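Local coordinates for protein alpha-L-rhamnosidase (Klebsiella oxytoca, PDB 4XHC) that probably hydrolyses terminal alpha-L-rhamnose from glycosides as a two-domain glycoside hydrolase of family 78, and binds rhamnose in its catalytic domain, at residues A[96-110]-A[163-177]. Residues are numbered along the deposited sequence; the frame is centred on the assembly and turned at random.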
ATOM      1  N   ILE A  96      13.872  -3.452 -13.358  1.00 52.51           N
ATOM      2  CA  ILE A  96      14.348  -2.173 -12.836  1.00 50.97           C
ATOM      3  C   ILE A  96      14.360  -1.129 -13.948  1.00 51.29           C
ATOM      4  O   ILE A  96      15.009  -1.322 -14.977  1.00 51.35           O
ATOM      5  CB  ILE A  96      15.753  -2.279 -12.244  1.00 51.26           C
ATOM      6  CG1 ILE A  96      15.754  -3.249 -11.058  1.00 50.87           C
ATOM      7  CG2 ILE A  96      16.218  -0.895 -11.801  1.00 51.70           C
ATOM      8  CD1 ILE A  96      17.137  -3.619 -10.570  1.00 51.70           C
ATOM      9  N   ILE A  97      13.632  -0.035 -13.720  1.00 49.85           N
ATOM     10  CA  ILE A  97      13.526   1.070 -14.664  1.00 50.01           C
ATOM     11  C   ILE A  97      14.507   2.192 -14.295  1.00 51.31           C
ATOM     12  O   ILE A  97      14.437   2.761 -13.195  1.00 50.78           O
ATOM     13  CB  ILE A  97      12.098   1.672 -14.666  1.00 49.50           C
ATOM     14  CG1 ILE A  97      11.009   0.594 -14.781  1.00 48.43           C
ATOM     15  CG2 ILE A  97      11.944   2.688 -15.789  1.00 51.15           C
ATOM     16  CD1 ILE A  97      10.938  -0.088 -16.116  1.00 49.85           C
ATOM     17  N   ASP A  98      15.433   2.494 -15.204  1.00 52.85           N
ATOM     18  CA  ASP A  98      16.354   3.623 -15.043  1.00 52.87           C
ATOM     19  C   ASP A  98      15.705   4.851 -15.642  1.00 52.89           C
ATOM     20  O   ASP A  98      15.439   4.869 -16.842  1.00 53.37           O
ATOM     21  CB  ASP A  98      17.679   3.333 -15.762  1.00 54.28           C
ATOM     22  CG  ASP A  98      18.742   4.398 -15.519  1.00 55.60           C
ATOM     23  OD1 ASP A  98      18.472   5.437 -14.873  1.00 55.19           O
ATOM     24  OD2 ASP A  98      19.877   4.186 -15.991  1.00 57.73           O
ATOM     25  N   PHE A  99      15.456   5.870 -14.814  1.00 53.14           N
ATOM     26  CA  PHE A  99      14.876   7.131 -15.300  1.00 53.98           C
ATOM     27  C   PHE A  99      15.907   8.096 -15.888  1.00 54.71           C
ATOM     28  O   PHE A  99      15.535   9.070 -16.530  1.00 55.78           O
ATOM     29  CB  PHE A  99      14.034   7.824 -14.224  1.00 53.00           C
ATOM     30  CG  PHE A  99      12.624   7.313 -14.148  1.00 53.57           C
ATOM     31  CD1 PHE A  99      12.347   6.070 -13.602  1.00 54.51           C
ATOM     32  CD2 PHE A  99      11.571   8.061 -14.646  1.00 55.38           C
ATOM     33  CE1 PHE A  99      11.043   5.589 -13.541  1.00 53.99           C
ATOM     34  CE2 PHE A  99      10.263   7.589 -14.586  1.00 54.68           C
ATOM     35  CZ  PHE A  99      10.000   6.354 -14.029  1.00 53.82           C
ATOM     36  N   GLY A 100      17.195   7.828 -15.692  1.00 55.07           N
ATOM     37  CA  GLY A 100      18.246   8.566 -16.415  1.00 56.28           C
ATOM     38  C   GLY A 100      18.840   9.755 -15.678  1.00 55.60           C
ATOM     39  O   GLY A 100      19.994  10.090 -15.888  1.00 55.54           O
ATOM     40  N   SER A 101      18.045  10.408 -14.834  1.00 54.79           N
ATOM     41  CA  SER A 101      18.530  11.470 -13.950  1.00 54.21           C
ATOM     42  C   SER A 101      17.843  11.338 -12.577  1.00 54.79           C
ATOM     43  O   SER A 101      17.158  10.348 -12.298  1.00 53.39           O
ATOM     44  CB  SER A 101      18.267  12.849 -14.566  1.00 53.30           C
ATOM     45  OG  SER A 101      19.071  13.851 -13.955  1.00 51.78           O
ATOM     46  N   HIS A 102      18.038  12.334 -11.723  1.00 56.50           N
ATOM     47  CA  HIS A 102      17.465  12.348 -10.387  1.00 56.84           C
ATOM     48  C   HIS A 102      16.193  13.186 -10.417  1.00 56.79           C
ATOM     49  O   HIS A 102      16.238  14.356 -10.788  1.00 57.27           O
ATOM     50  CB  HIS A 102      18.475  12.965  -9.429  1.00 58.86           C
ATOM     51  CG  HIS A 102      18.050  12.937  -7.998  1.00 60.47           C
ATOM     52  ND1 HIS A 102      18.402  11.914  -7.147  1.00 60.82           N
ATOM     53  CD2 HIS A 102      17.318  13.807  -7.264  1.00 60.72           C
ATOM     54  CE1 HIS A 102      17.897  12.152  -5.951  1.00 59.51           C
ATOM     55  NE2 HIS A 102      17.233  13.294  -5.995  1.00 59.32           N
ATOM     56  N   TYR A 103      15.062  12.597 -10.035  1.00 55.78           N
ATOM     57  CA  TYR A 103      13.782  13.298 -10.095  1.00 54.87           C
ATOM     58  C   TYR A 103      13.063  13.320  -8.743  1.00 53.74           C
ATOM     59  O   TYR A 103      13.225  12.426  -7.915  1.00 52.42           O
ATOM     60  CB  TYR A 103      12.872  12.663 -11.150  1.00 53.90           C
ATOM     61  CG  TYR A 103      13.378  12.794 -12.569  1.00 54.65           C
ATOM     62  CD1 TYR A 103      13.191  13.963 -13.296  1.00 55.03           C
ATOM     63  CD2 TYR A 103      14.030  11.738 -13.193  1.00 55.57           C
ATOM     64  CE1 TYR A 103      13.644  14.074 -14.602  1.00 56.94           C
ATOM     65  CE2 TYR A 103      14.487  11.840 -14.497  1.00 56.34           C
ATOM     66  CZ  TYR A 103      14.294  13.008 -15.199  1.00 57.02           C
ATOM     67  OH  TYR A 103      14.756  13.095 -16.494  1.00 58.22           O
ATOM     68  N   VAL A 104      12.276  14.370  -8.543  1.00 52.87           N
ATOM     69  CA  VAL A 104      11.414  14.505  -7.388  1.00 50.87           C
ATOM     70  C   VAL A 104      10.023  14.687  -7.928  1.00 51.02           C
ATOM     71  O   VAL A 104       9.781  15.642  -8.660  1.00 54.01           O
ATOM     72  CB  VAL A 104      11.757  15.764  -6.588  1.00 51.67           C
ATOM     73  CG1 VAL A 104      10.869  15.865  -5.358  1.00 51.38           C
ATOM     74  CG2 VAL A 104      13.230  15.762  -6.221  1.00 52.75           C
ATOM     75  N   GLY A 105       9.099  13.806  -7.579  1.00 49.30           N
ATOM     76  CA  GLY A 105       7.758  13.949  -8.112  1.00 50.04           C
ATOM     77  C   GLY A 105       6.829  12.766  -7.961  1.00 49.89           C
ATOM     78  O   GLY A 105       6.992  11.932  -7.078  1.00 49.57           O
ATOM     79  N   TYR A 106       5.851  12.702  -8.855  1.00 50.40           N
ATOM     80  CA  TYR A 106       4.746  11.776  -8.721  1.00 49.28           C
ATOM     81  C   TYR A 106       4.752  10.784  -9.869  1.00 49.41           C
ATOM     82  O   TYR A 106       4.926  11.175 -11.022  1.00 49.66           O
ATOM     83  CB  TYR A 106       3.450  12.582  -8.666  1.00 50.01           C
ATOM     84  CG  TYR A 106       3.449  13.552  -7.501  1.00 50.27           C
ATOM     85  CD1 TYR A 106       3.928  14.860  -7.647  1.00 49.97           C
ATOM     86  CD2 TYR A 106       3.013  13.149  -6.235  1.00 50.21           C
ATOM     87  CE1 TYR A 106       3.952  15.742  -6.574  1.00 49.61           C
ATOM     88  CE2 TYR A 106       3.024  14.029  -5.159  1.00 49.96           C
ATOM     89  CZ  TYR A 106       3.494  15.320  -5.332  1.00 49.70           C
ATOM     90  OH  TYR A 106       3.506  16.173  -4.260  1.00 48.65           O
ATOM     91  N   LEU A 107       4.581   9.503  -9.546  1.00 49.78           N
ATOM     92  CA  LEU A 107       4.578   8.424 -10.547  1.00 52.14           C
ATOM     93  C   LEU A 107       3.198   8.207 -11.209  1.00 54.50           C
ATOM     94  O   LEU A 107       2.169   8.185 -10.530  1.00 55.04           O
ATOM     95  CB  LEU A 107       5.043   7.121  -9.900  1.00 50.71           C
ATOM     96  CG  LEU A 107       5.371   5.963 -10.846  1.00 52.45           C
ATOM     97  CD1 LEU A 107       6.635   6.228 -11.645  1.00 53.26           C
ATOM     98  CD2 LEU A 107       5.522   4.664 -10.066  1.00 53.43           C
ATOM     99  N   HIS A 108       3.200   8.055 -12.535  1.00 56.34           N
ATOM    100  CA  HIS A 108       1.996   7.773 -13.324  1.00 57.61           C
ATOM    101  C   HIS A 108       2.307   6.577 -14.204  1.00 56.64           C
ATOM    102  O   HIS A 108       3.366   6.544 -14.815  1.00 58.87           O
ATOM    103  CB  HIS A 108       1.637   8.997 -14.190  1.00 61.01           C
ATOM    104  CG  HIS A 108       0.515   8.770 -15.166  1.00 63.37           C
ATOM    105  ND1 HIS A 108       0.645   9.014 -16.517  1.00 66.17           N
ATOM    106  CD2 HIS A 108      -0.762   8.359 -14.986  1.00 64.34           C
ATOM    107  CE1 HIS A 108      -0.495   8.749 -17.129  1.00 66.29           C
ATOM    108  NE2 HIS A 108      -1.367   8.352 -16.221  1.00 65.84           N
ATOM    109  N   PHE A 109       1.417   5.587 -14.254  1.00 56.39           N
ATOM    110  CA  PHE A 109       1.547   4.494 -15.236  1.00 55.42           C
ATOM    111  C   PHE A 109       0.207   3.885 -15.642  1.00 54.61           C
ATOM    112  O   PHE A 109      -0.781   4.004 -14.929  1.00 54.24           O
ATOM    113  CB  PHE A 109       2.504   3.402 -14.737  1.00 55.79           C
ATOM    114  CG  PHE A 109       2.013   2.660 -13.528  1.00 56.22           C
ATOM    115  CD1 PHE A 109       1.076   1.645 -13.652  1.00 57.69           C
ATOM    116  CD2 PHE A 109       2.497   2.970 -12.268  1.00 56.44           C
ATOM    117  CE1 PHE A 109       0.615   0.964 -12.540  1.00 58.89           C
ATOM    118  CE2 PHE A 109       2.044   2.297 -11.152  1.00 57.54           C
ATOM    119  CZ  PHE A 109       1.100   1.293 -11.284  1.00 59.04           C
ATOM    120  N   LEU A 110       0.184   3.260 -16.812  1.00 55.99           N
ATOM    121  CA  LEU A 110      -0.979   2.524 -17.287  1.00 57.34           C
ATOM    122  C   LEU A 110      -0.591   1.070 -17.412  1.00 56.79           C
ATOM    123  O   LEU A 110       0.523   0.763 -17.821  1.00 55.26           O
ATOM    124  CB  LEU A 110      -1.437   3.013 -18.671  1.00 60.28           C
ATOM    125  CG  LEU A 110      -1.825   4.473 -18.923  1.00 62.58           C
ATOM    126  CD1 LEU A 110      -2.525   4.568 -20.276  1.00 64.99           C
ATOM    127  CD2 LEU A 110      -2.719   5.031 -17.830  1.00 63.03           C
ATOM    128  N   ALA A 163      -5.955  -0.322 -15.992  1.00 55.28           N
ATOM    129  CA  ALA A 163      -5.826   0.580 -14.853  1.00 55.16           C
ATOM    130  C   ALA A 163      -4.987   1.781 -15.208  1.00 55.86           C
ATOM    131  O   ALA A 163      -3.988   1.654 -15.913  1.00 55.22           O
ATOM    132  CB  ALA A 163      -5.172  -0.149 -13.693  1.00 55.11           C
ATOM    133  N   GLU A 164      -5.398   2.945 -14.710  1.00 58.75           N
ATOM    134  CA  GLU A 164      -4.617   4.178 -14.821  1.00 60.03           C
ATOM    135  C   GLU A 164      -4.269   4.613 -13.412  1.00 57.73           C
ATOM    136  O   GLU A 164      -5.157   4.919 -12.640  1.00 58.57           O
ATOM    137  CB  GLU A 164      -5.430   5.263 -15.537  1.00 63.54           C
ATOM    138  CG  GLU A 164      -4.754   6.636 -15.586  1.00 66.19           C
ATOM    139  CD  GLU A 164      -5.106   7.462 -16.829  1.00 67.44           C
ATOM    140  OE1 GLU A 164      -6.130   7.188 -17.493  1.00 67.39           O
ATOM    141  OE2 GLU A 164      -4.339   8.397 -17.144  1.00 68.98           O
ATOM    142  N   ILE A 165      -2.983   4.625 -13.076  1.00 57.22           N
ATOM    143  CA  ILE A 165      -2.544   4.871 -11.698  1.00 57.58           C
ATOM    144  C   ILE A 165      -1.695   6.137 -11.543  1.00 56.60           C
ATOM    145  O   ILE A 165      -0.688   6.303 -12.222  1.00 55.38           O
ATOM    146  CB  ILE A 165      -1.742   3.667 -11.160  1.00 58.83           C
ATOM    147  CG1 ILE A 165      -2.631   2.416 -11.090  1.00 59.52           C
ATOM    148  CG2 ILE A 165      -1.142   3.982  -9.792  1.00 58.82           C
ATOM    149  CD1 ILE A 165      -3.895   2.581 -10.254  1.00 59.89           C
ATOM    150  N   ASP A 166      -2.121   7.019 -10.639  1.00 56.92           N
ATOM    151  CA  ASP A 166      -1.354   8.203 -10.251  1.00 55.77           C
ATOM    152  C   ASP A 166      -1.134   8.121  -8.750  1.00 54.38           C
ATOM    153  O   ASP A 166      -2.048   8.373  -7.975  1.00 53.17           O
ATOM    154  CB  ASP A 166      -2.121   9.488 -10.573  1.00 58.78           C
ATOM    155  CG  ASP A 166      -2.155   9.810 -12.064  1.00 62.39           C
ATOM    156  OD1 ASP A 166      -1.142  10.315 -12.594  1.00 64.25           O
ATOM    157  OD2 ASP A 166      -3.207   9.588 -12.706  1.00 66.11           O
ATOM    158  N   LEU A 167       0.071   7.754  -8.332  1.00 55.23           N
ATOM    159  CA  LEU A 167       0.369   7.595  -6.906  1.00 54.65           C
ATOM    160  C   LEU A 167       0.394   8.942  -6.185  1.00 54.20           C
ATOM    161  O   LEU A 167       0.967   9.901  -6.695  1.00 53.79           O
ATOM    162  CB  LEU A 167       1.702   6.869  -6.713  1.00 54.92           C
ATOM    163  CG  LEU A 167       1.712   5.404  -7.152  1.00 54.39           C
ATOM    164  CD1 LEU A 167       3.099   4.802  -7.004  1.00 53.18           C
ATOM    165  CD2 LEU A 167       0.705   4.598  -6.350  1.00 54.46           C
ATOM    166  N   PRO A 168      -0.219   9.016  -4.988  1.00 54.52           N
ATOM    167  CA  PRO A 168      -0.356  10.308  -4.294  1.00 54.48           C
ATOM    168  C   PRO A 168       0.911  10.810  -3.568  1.00 53.06           C
ATOM    169  O   PRO A 168       1.068  12.022  -3.409  1.00 54.40           O
ATOM    170  CB  PRO A 168      -1.492  10.052  -3.298  1.00 54.12           C
ATOM    171  CG  PRO A 168      -1.435   8.581  -3.026  1.00 53.94           C
ATOM    172  CD  PRO A 168      -0.786   7.902  -4.200  1.00 53.30           C
ATOM    173  N   ARG A 169       1.799   9.911  -3.138  1.00 49.81           N
ATOM    174  CA  ARG A 169       3.008  10.324  -2.420  1.00 47.79           C
ATOM    175  C   ARG A 169       4.107  10.825  -3.364  1.00 47.42           C
ATOM    176  O   ARG A 169       4.265  10.330  -4.476  1.00 46.80           O
ATOM    177  CB  ARG A 169       3.551   9.185  -1.560  1.00 46.65           C
ATOM    178  CG  ARG A 169       2.643   8.796  -0.405  1.00 47.24           C
ATOM    179  CD  ARG A 169       3.339   7.808   0.522  1.00 46.70           C
ATOM    180  NE  ARG A 169       4.395   8.450   1.312  1.00 48.21           N
ATOM    181  CZ  ARG A 169       5.590   7.920   1.590  1.00 47.28           C
ATOM    182  NH1 ARG A 169       5.945   6.715   1.136  1.00 46.41           N
ATOM    183  NH2 ARG A 169       6.449   8.613   2.327  1.00 46.01           N
ATOM    184  N   ARG A 170       4.867  11.810  -2.898  1.00 47.41           N
ATOM    185  CA  ARG A 170       5.988  12.358  -3.652  1.00 46.82           C
ATOM    186  C   ARG A 170       7.242  11.535  -3.395  1.00 44.49           C
ATOM    187  O   ARG A 170       7.650  11.368  -2.267  1.00 45.12           O
ATOM    188  CB  ARG A 170       6.235  13.809  -3.242  1.00 47.95           C
ATOM    189  CG  ARG A 170       7.113  14.578  -4.216  1.00 48.97           C
ATOM    190  CD  ARG A 170       7.598  15.876  -3.607  1.00 48.39           C
ATOM    191  NE  ARG A 170       8.638  15.643  -2.623  1.00 47.70           N
ATOM    192  CZ  ARG A 170       9.177  16.588  -1.864  1.00 48.84           C
ATOM    193  NH1 ARG A 170       8.764  17.853  -1.960  1.00 50.63           N
ATOM    194  NH2 ARG A 170      10.139  16.267  -1.005  1.00 48.25           N
ATOM    195  N   TYR A 171       7.851  11.025  -4.447  1.00 44.20           N
ATOM    196  CA  TYR A 171       9.042  10.198  -4.320  1.00 44.15           C
ATOM    197  C   TYR A 171      10.245  10.930  -4.907  1.00 45.05           C
ATOM    198  O   TYR A 171      10.092  11.811  -5.749  1.00 46.15           O
ATOM    199  CB  TYR A 171       8.836   8.845  -5.022  1.00 43.70           C
ATOM    200  CG  TYR A 171       7.693   8.026  -4.450  1.00 43.04           C
ATOM    201  CD1 TYR A 171       7.824   7.365  -3.235  1.00 42.01           C
ATOM    202  CD2 TYR A 171       6.475   7.921  -5.125  1.00 43.46           C
ATOM    203  CE1 TYR A 171       6.775   6.628  -2.703  1.00 42.24           C
ATOM    204  CE2 TYR A 171       5.421   7.180  -4.606  1.00 42.44           C
ATOM    205  CZ  TYR A 171       5.573   6.534  -3.396  1.00 42.27           C
ATOM    206  OH  TYR A 171       4.531   5.804  -2.869  1.00 41.96           O
ATOM    207  N   CYS A 172      11.434  10.563  -4.442  1.00 45.84           N
ATOM    208  CA  CYS A 172      12.680  11.133  -4.922  1.00 46.67           C
ATOM    209  C   CYS A 172      13.540   9.984  -5.366  1.00 45.83           C
ATOM    210  O   CYS A 172      13.928   9.163  -4.553  1.00 45.74           O
ATOM    211  CB  CYS A 172      13.375  11.886  -3.797  1.00 49.09           C
ATOM    212  SG  CYS A 172      15.012  12.514  -4.229  1.00 53.19           S
ATOM    213  N   PHE A 173      13.827   9.895  -6.653  1.00 46.85           N
ATOM    214  CA  PHE A 173      14.468   8.694  -7.164  1.00 47.43           C
ATOM    215  C   PHE A 173      15.101   8.849  -8.534  1.00 46.94           C
ATOM    216  O   PHE A 173      14.790   9.765  -9.284  1.00 47.41           O
ATOM    217  CB  PHE A 173      13.443   7.553  -7.233  1.00 48.11           C
ATOM    218  CG  PHE A 173      12.312   7.809  -8.194  1.00 49.20           C
ATOM    219  CD1 PHE A 173      11.241   8.611  -7.826  1.00 50.18           C
ATOM    220  CD2 PHE A 173      12.321   7.258  -9.464  1.00 50.16           C
ATOM    221  CE1 PHE A 173      10.199   8.861  -8.706  1.00 49.90           C
ATOM    222  CE2 PHE A 173      11.283   7.501 -10.344  1.00 51.03           C
ATOM    223  CZ  PHE A 173      10.220   8.301  -9.965  1.00 50.49           C
ATOM    224  N   ARG A 174      15.996   7.919  -8.838  1.00 46.88           N
ATOM    225  CA  ARG A 174      16.412   7.660 -10.202  1.00 47.43           C
ATOM    226  C   ARG A 174      15.950   6.273 -10.705  1.00 47.54           C
ATOM    227  O   ARG A 174      15.541   6.138 -11.863  1.00 46.36           O
ATOM    228  CB  ARG A 174      17.920   7.776 -10.328  1.00 48.54           C
ATOM    229  CG  ARG A 174      18.373   7.353 -11.705  1.00 49.89           C
ATOM    230  CD  ARG A 174      19.772   7.784 -12.051  1.00 50.47           C
ATOM    231  NE  ARG A 174      20.178   7.097 -13.267  1.00 50.85           N
ATOM    232  CZ  ARG A 174      21.321   7.301 -13.899  1.00 51.29           C
ATOM    233  NH1 ARG A 174      22.189   8.198 -13.453  1.00 51.16           N
ATOM    234  NH2 ARG A 174      21.584   6.609 -14.990  1.00 51.99           N
ATOM    235  N   TYR A 175      16.045   5.250  -9.852  1.00 47.31           N
ATOM    236  CA  TYR A 175      15.660   3.888 -10.231  1.00 48.08           C
ATOM    237  C   TYR A 175      14.338   3.505  -9.592  1.00 48.25           C
ATOM    238  O   TYR A 175      14.024   3.942  -8.476  1.00 48.84           O
ATOM    239  CB  TYR A 175      16.746   2.874  -9.852  1.00 47.06           C
ATOM    240  CG  TYR A 175      18.072   3.192 -10.479  1.00 48.00           C
ATOM    241  CD1 TYR A 175      18.386   2.766 -11.767  1.00 48.22           C
ATOM    242  CD2 TYR A 175      19.010   3.956  -9.793  1.00 49.21           C
ATOM    243  CE1 TYR A 175      19.607   3.080 -12.346  1.00 49.06           C
ATOM    244  CE2 TYR A 175      20.228   4.282 -10.364  1.00 49.21           C
ATOM    245  CZ  TYR A 175      20.522   3.839 -11.633  1.00 49.60           C
ATOM    246  OH  TYR A 175      21.734   4.179 -12.166  1.00 50.59           O
ATOM    247  N   LEU A 176      13.577   2.689 -10.320  1.00 48.21           N
ATOM    248  CA  LEU A 176      12.299   2.169  -9.867  1.00 48.07           C
ATOM    249  C   LEU A 176      12.243   0.665 -10.133  1.00 49.30           C
ATOM    250  O   LEU A 176      12.316   0.231 -11.271  1.00 49.05           O
ATOM    251  CB  LEU A 176      11.155   2.862 -10.609  1.00 47.83           C
ATOM    252  CG  LEU A 176       9.784   2.183 -10.501  1.00 47.85           C
ATOM    253  CD1 LEU A 176       9.331   2.128  -9.049  1.00 48.12           C
ATOM    254  CD2 LEU A 176       8.752   2.898 -11.351  1.00 48.85           C
ATOM    255  N   LYS A 177      12.093  -0.123  -9.076  1.00 50.23           N
ATOM    256  CA  LYS A 177      11.901  -1.553  -9.223  1.00 51.34           C
ATOM    257  C   LYS A 177      10.424  -1.846  -9.205  1.00 49.84           C
ATOM    258  O   LYS A 177       9.711  -1.347  -8.345  1.00 48.87           O
ATOM    259  CB  LYS A 177      12.564  -2.304  -8.082  1.00 54.14           C
ATOM    260  CG  LYS A 177      12.418  -3.814  -8.160  1.00 55.53           C
ATOM    261  CD  LYS A 177      13.385  -4.492  -7.205  1.00 57.65           C
ATOM    262  CE  LYS A 177      13.081  -5.968  -7.088  1.00 60.24           C
ATOM    263  NZ  LYS A 177      13.959  -6.587  -6.066  1.00 63.11           N
TER
HETATM  264  O   HOH W   1       3.819   9.216  -7.004  1.00 52.86           O
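I97 and L176 form one rung of an antiparallel strand pairing that passes from one sheet of the N-terminal beta-sandwich domain to the other. Both segments turn a corner, at 100-101 and at 174, and 96-110 turns again at G105. Strand 96-99 pairs with 175-177 in one sheet, and 106-110 pairs with 163-166 in the other. The short pair 102-104 and 171-173 bridges them.

Backbone bonds run in both directions at I97/L176, Y103/F173, G105/Y171 and F109/I165. The register shifts by two between G105 and H108. There a water takes the N-H of L107 and donates to O of L167 and O of R169.

Apolar side chains pack between the sheets. The F173 ring turns its edge to the face of F99, with planes at 89°. CD2 of L107 meets CD2 of L176 tip to tip at 3.9 Å. CB of I165 sits over one face of the F109 ring. V196 of strand 187-200 also touches F99 and F173.

Polar pairs lie near both ends of the contact. NE2 of H108 donates to OE2 of E164 (3.1 Å), and ND1 of H108 is hydrogen-bonded to E195 of strand 187-200. R174 is extended, its CG anti to the backbone N (chi1 173°), and forms a side-on salt bridge with D98. NH2 of R174 reaches OD2 of D98 at 3.1 Å. NH1 of R174 forms a second salt bridge, with D502. OD1 of D98 accepts from NE of R174 at 2.9 Å. From the opposite face of the carboxylate, N of G100 donates to OD1 of D98 at 2.8 Å, closing an Asx turn.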